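Local structure of cypemycin cysteine dehydrogenase (decarboxylating) (Streptomyces sp, 6JDD) at residues A121-F129 / V168-A179. The protein catalyses the flavin-dependent oxidative decarboxylation of the C-terminal cysteine of the cypemycin precursor peptide, a step in making its aminovinyl-cysteine group. Residues are numbered along the deposited sequence; the frame is centred on the assembly and turned at random.
With FAD (flavin-adenine dinucleotide), chain B.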
loop_
_atom_site.group_PDB
_atom_site.type_symbol
_atom_site.label_atom_id
_atom_site.label_comp_id
_atom_site.label_asym_id
_atom_site.label_seq_id
_atom_site.Cartn_x
_atom_site.Cartn_y
_atom_site.Cartn_z
ATOM N N ALA A 121 20.879 -5.249 -38.827
ATOM C CA ALA A 121 21.818 -4.110 -38.797
ATOM C C ALA A 121 23.063 -4.507 -38.001
ATOM O O ALA A 121 23.055 -5.440 -37.193
ATOM C CB ALA A 121 21.151 -2.883 -38.203
ATOM N N PRO A 122 24.186 -3.783 -38.205
ATOM C CA PRO A 122 25.371 -3.962 -37.369
ATOM C C PRO A 122 25.035 -3.845 -35.877
ATOM O O PRO A 122 24.394 -2.943 -35.475
ATOM C CB PRO A 122 26.278 -2.810 -37.801
ATOM C CG PRO A 122 25.808 -2.436 -39.188
ATOM C CD PRO A 122 24.331 -2.726 -39.219
ATOM N N LEU A 123 25.478 -4.831 -35.116
ATOM C CA LEU A 123 25.256 -4.959 -33.662
ATOM C C LEU A 123 26.617 -5.027 -33.013
ATOM O O LEU A 123 27.284 -6.008 -33.213
ATOM C CB LEU A 123 24.499 -6.260 -33.394
ATOM C CG LEU A 123 23.753 -6.339 -32.066
ATOM C CD1 LEU A 123 22.734 -7.435 -32.102
ATOM C CD2 LEU A 123 24.698 -6.559 -30.906
ATOM N N VAL A 124 26.997 -4.013 -32.263
ATOM C CA VAL A 124 28.330 -3.948 -31.609
ATOM C C VAL A 124 28.158 -4.073 -30.106
ATOM O O VAL A 124 27.314 -3.426 -29.540
ATOM C CB VAL A 124 29.076 -2.666 -31.961
ATOM C CG1 VAL A 124 30.501 -2.721 -31.454
ATOM C CG2 VAL A 124 29.040 -2.413 -33.456
ATOM N N ILE A 125 29.018 -4.870 -29.509
ATOM C CA ILE A 125 28.912 -5.260 -28.085
ATOM C C ILE A 125 30.124 -4.700 -27.357
ATOM O O ILE A 125 31.265 -5.185 -27.586
ATOM C CB ILE A 125 28.792 -6.779 -27.920
ATOM C CG1 ILE A 125 27.612 -7.305 -28.726
ATOM C CG2 ILE A 125 28.685 -7.132 -26.442
ATOM C CD1 ILE A 125 27.422 -8.789 -28.649
ATOM N N ALA A 126 29.848 -3.733 -26.501
ATOM C CA ALA A 126 30.855 -3.099 -25.653
ATOM C C ALA A 126 30.805 -3.813 -24.309
ATOM O O ALA A 126 30.301 -3.261 -23.337
ATOM C CB ALA A 126 30.587 -1.636 -25.578
ATOM N N ASP A 127 31.360 -5.024 -24.298
ATOM C CA ASP A 127 31.332 -5.940 -23.140
ATOM C C ASP A 127 32.101 -5.307 -21.968
ATOM O O ASP A 127 33.191 -4.762 -22.160
ATOM C CB ASP A 127 31.932 -7.295 -23.506
ATOM C CG ASP A 127 33.302 -7.125 -24.128
ATOM O OD1 ASP A 127 33.364 -6.540 -25.245
ATOM O OD2 ASP A 127 34.306 -7.522 -23.459
ATOM N N THR A 128 31.534 -5.489 -20.780
ATOM C CA THR A 128 32.148 -5.237 -19.453
ATOM C C THR A 128 31.937 -6.502 -18.622
ATOM O O THR A 128 31.024 -6.487 -17.824
ATOM C CB THR A 128 31.549 -3.975 -18.795
ATOM O OG1 THR A 128 30.125 -4.066 -18.701
ATOM C CG2 THR A 128 31.858 -2.712 -19.563
ATOM N N PHE A 129 32.730 -7.562 -18.835
ATOM C CA PHE A 129 32.635 -8.846 -18.075
ATOM C C PHE A 129 33.544 -8.762 -16.861
ATOM O O PHE A 129 34.694 -8.433 -16.976
ATOM C CB PHE A 129 33.045 -10.050 -18.927
ATOM C CG PHE A 129 32.168 -10.349 -20.121
ATOM C CD1 PHE A 129 31.172 -9.491 -20.533
ATOM C CD2 PHE A 129 32.360 -11.502 -20.856
ATOM C CE1 PHE A 129 30.372 -9.794 -21.625
ATOM C CE2 PHE A 129 31.547 -11.816 -21.936
ATOM C CZ PHE A 129 30.558 -10.964 -22.325
ATOM N N VAL A 168 38.917 -4.758 -21.542
ATOM C CA VAL A 168 37.460 -4.428 -21.579
ATOM C C VAL A 168 37.112 -3.617 -22.850
ATOM O O VAL A 168 37.987 -2.877 -23.412
ATOM C CB VAL A 168 37.017 -3.744 -20.264
ATOM C CG1 VAL A 168 35.548 -3.265 -20.284
ATOM C CG2 VAL A 168 37.328 -4.642 -19.067
ATOM N N GLY A 169 35.848 -3.754 -23.268
ATOM C CA GLY A 169 35.291 -3.228 -24.523
ATOM C C GLY A 169 34.363 -2.042 -24.335
ATOM O O GLY A 169 33.655 -1.734 -25.290
ATOM N N PHE A 170 34.427 -1.348 -23.194
ATOM C CA PHE A 170 33.649 -0.102 -22.920
ATOM C C PHE A 170 34.208 1.077 -23.724
ATOM O O PHE A 170 34.865 1.959 -23.169
ATOM C CB PHE A 170 33.609 0.248 -21.429
ATOM C CG PHE A 170 32.538 1.251 -21.109
ATOM C CD1 PHE A 170 31.212 0.986 -21.438
ATOM C CD2 PHE A 170 32.855 2.460 -20.507
ATOM C CE1 PHE A 170 30.221 1.903 -21.147
ATOM C CE2 PHE A 170 31.862 3.374 -20.210
ATOM C CZ PHE A 170 30.553 3.095 -20.547
ATOM N N ASN A 171 33.924 1.089 -25.016
ATOM C CA ASN A 171 34.662 1.922 -25.987
ATOM C C ASN A 171 33.666 2.415 -27.032
ATOM O O ASN A 171 33.540 1.737 -28.073
ATOM C CB ASN A 171 35.792 1.096 -26.596
ATOM C CG ASN A 171 36.566 1.850 -27.655
ATOM O OD1 ASN A 171 36.220 2.982 -27.990
ATOM N ND2 ASN A 171 37.599 1.226 -28.193
ATOM N N LEU A 172 33.016 3.555 -26.798
ATOM C CA LEU A 172 32.016 4.078 -27.771
ATOM C C LEU A 172 32.690 4.535 -29.072
ATOM O O LEU A 172 32.220 4.208 -30.162
ATOM C CB LEU A 172 31.196 5.203 -27.140
ATOM C CG LEU A 172 30.098 5.787 -28.024
ATOM C CD1 LEU A 172 29.134 4.730 -28.477
ATOM C CD2 LEU A 172 29.333 6.854 -27.291
ATOM N N PRO A 173 33.796 5.317 -29.052
ATOM C CA PRO A 173 34.420 5.718 -30.324
ATOM C C PRO A 173 34.778 4.513 -31.226
ATOM O O PRO A 173 34.414 4.503 -32.420
ATOM C CB PRO A 173 35.652 6.511 -29.868
ATOM C CG PRO A 173 35.273 7.010 -28.472
ATOM C CD PRO A 173 34.483 5.874 -27.864
ATOM N N GLY A 174 35.416 3.492 -30.641
ATOM C CA GLY A 174 35.697 2.218 -31.330
ATOM C C GLY A 174 34.424 1.555 -31.834
ATOM O O GLY A 174 34.408 1.058 -32.988
ATOM N N ALA A 175 33.377 1.537 -31.018
ATOM C CA ALA A 175 32.102 0.918 -31.421
ATOM C C ALA A 175 31.599 1.679 -32.661
ATOM O O ALA A 175 31.030 1.060 -33.574
ATOM C CB ALA A 175 31.115 0.887 -30.269
ATOM N N LEU A 176 31.763 2.989 -32.704
ATOM C CA LEU A 176 31.158 3.797 -33.807
ATOM C C LEU A 176 31.905 3.477 -35.099
ATOM O O LEU A 176 31.252 3.333 -36.177
ATOM C CB LEU A 176 31.269 5.289 -33.476
ATOM C CG LEU A 176 30.354 5.806 -32.371
ATOM C CD1 LEU A 176 30.814 7.180 -31.914
ATOM C CD2 LEU A 176 28.911 5.857 -32.843
ATOM N N ALA A 177 33.230 3.375 -35.001
ATOM C CA ALA A 177 34.097 3.042 -36.153
ATOM C C ALA A 177 33.738 1.643 -36.668
ATOM O O ALA A 177 33.496 1.501 -37.881
ATOM C CB ALA A 177 35.549 3.148 -35.760
ATOM N N ALA A 178 33.660 0.658 -35.769
ATOM C CA ALA A 178 33.248 -0.716 -36.114
ATOM C C ALA A 178 31.869 -0.670 -36.766
ATOM O O ALA A 178 31.688 -1.333 -37.764
ATOM C CB ALA A 178 33.245 -1.588 -34.896
ATOM N N ALA A 179 30.969 0.159 -36.268
ATOM C CA ALA A 179 29.624 0.213 -36.867
ATOM C C ALA A 179 29.659 0.788 -38.283
ATOM O O ALA A 179 29.022 0.201 -39.134
ATOM C CB ALA A 179 28.689 0.981 -35.983
HETATM P PA FAD B . 18.233 -7.340 -16.976
HETATM O O1A FAD B . 17.094 -7.057 -17.899
HETATM O O2A FAD B . 18.375 -6.502 -15.749
HETATM O O5B FAD B . 18.209 -8.889 -16.561
HETATM C C5B FAD B . 17.487 -9.276 -15.365
HETATM C C4B FAD B . 17.100 -10.732 -15.465
HETATM O O4B FAD B . 15.688 -10.870 -15.161
HETATM C C3B FAD B . 17.294 -11.386 -16.840
HETATM O O3B FAD B . 17.707 -12.742 -16.712
HETATM C C2B FAD B . 15.898 -11.280 -17.459
HETATM O O2B FAD B . 15.664 -12.257 -18.450
HETATM C C1B FAD B . 15.020 -11.497 -16.232
HETATM N N9A FAD B . 13.693 -10.906 -16.349
HETATM C C8A FAD B . 12.948 -10.736 -17.490
HETATM N N7A FAD B . 11.788 -10.168 -17.254
HETATM C C5A FAD B . 11.772 -9.956 -15.881
HETATM C C6A FAD B . 10.817 -9.389 -15.014
HETATM N N6A FAD B . 9.643 -8.911 -15.417
HETATM N N1A FAD B . 11.128 -9.335 -13.697
HETATM C C2A FAD B . 12.312 -9.818 -13.297
HETATM N N3A FAD B . 13.284 -10.371 -14.018
HETATM C C4A FAD B . 12.944 -10.409 -15.317
HETATM N N1 FAD B . 27.720 -7.810 -14.601
HETATM C C2 FAD B . 28.563 -7.784 -15.658
HETATM O O2 FAD B . 28.451 -8.597 -16.578
HETATM N N3 FAD B . 29.565 -6.871 -15.759
HETATM C C4 FAD B . 29.782 -5.920 -14.791
HETATM O O4 FAD B . 30.695 -5.118 -14.922
HETATM C C4X FAD B . 28.924 -5.914 -13.674
HETATM N N5 FAD B . 29.116 -5.015 -12.743
HETATM C C5X FAD B . 28.269 -5.030 -11.667
HETATM C C6 FAD B . 28.459 -4.071 -10.656
HETATM C C7 FAD B . 27.649 -4.027 -9.548
HETATM C C7M FAD B . 27.881 -2.985 -8.484
HETATM C C8 FAD B . 26.596 -4.966 -9.417
HETATM C C8M FAD B . 25.693 -4.937 -8.212
HETATM C C9 FAD B . 26.398 -5.912 -10.403
HETATM C C9A FAD B . 27.223 -5.965 -11.539
HETATM N N10 FAD B . 27.051 -6.906 -12.552
HETATM C C10 FAD B . 27.891 -6.916 -13.650
HETATM C "C1'" FAD B . 25.967 -7.900 -12.453
HETATM C "C2'" FAD B . 24.769 -7.524 -13.303
HETATM O "O2'" FAD B . 24.167 -6.340 -12.788
HETATM C "C3'" FAD B . 23.734 -8.651 -13.322
HETATM O "O3'" FAD B . 24.264 -9.766 -14.032
HETATM C "C4'" FAD B . 22.397 -8.248 -13.948
HETATM O "O4'" FAD B . 21.492 -9.353 -13.900
HETATM C "C5'" FAD B . 22.545 -7.785 -15.379
HETATM O "O5'" FAD B . 21.229 -7.599 -15.968
HETATM P P FAD B . 21.103 -6.885 -17.398
HETATM O O1P FAD B . 22.054 -7.545 -18.340
HETATM O O2P FAD B . 21.195 -5.408 -17.197
HETATM O O3P FAD B . 19.601 -7.268 -17.810
#
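In the Rossmann-like, parallel-sheet fold of this HFCD flavoprotein, strand 123-127 is covered on one face by the start of the C-terminal helix 172-185, and its C-terminal end runs on into the flavin site. At the helix, Val124 does most of the touching: with chi1 at -172°, CG1 lies anti to the backbone N and meets Ala175 CB at 3.8 Å, while CG2 reaches Ala179 CB at 4.2 Å. With methyls on the helix side, the CA atoms of Val124 and Ala175 lie 6.2 Å apart, and Ala175 and Ala179 sit one turn apart. Asn171 caps the helix, its OD1 accepting from Gly174 N at 2.8 Å with the donor well above the carbonyl plane; its ND2 is held by Pro153 O. Further along, the loop before the helix lies against the strand end: the Ala126 methyl faces the Gly169 backbone, and Gly169 N donates to Asp127 O at 3.1 Å. Gly169 also passes close to the Asp127 carboxylate, whose OD1 forms a salt bridge with Arg154. One residue beyond Asp127, Thr128 CG2 touches Phe170 CB at 3.9 Å, the two side chains running side by side, and also meets the poorly ordered Val168; the Phe170 ring stacks on Phe93. Thr128 OG1 instead turns to Ser18 OG, and the backbone of the same residue reads the flavin, Thr128 O accepting from FAD N3 at 2.6 Å with an N-H...O angle of 164°.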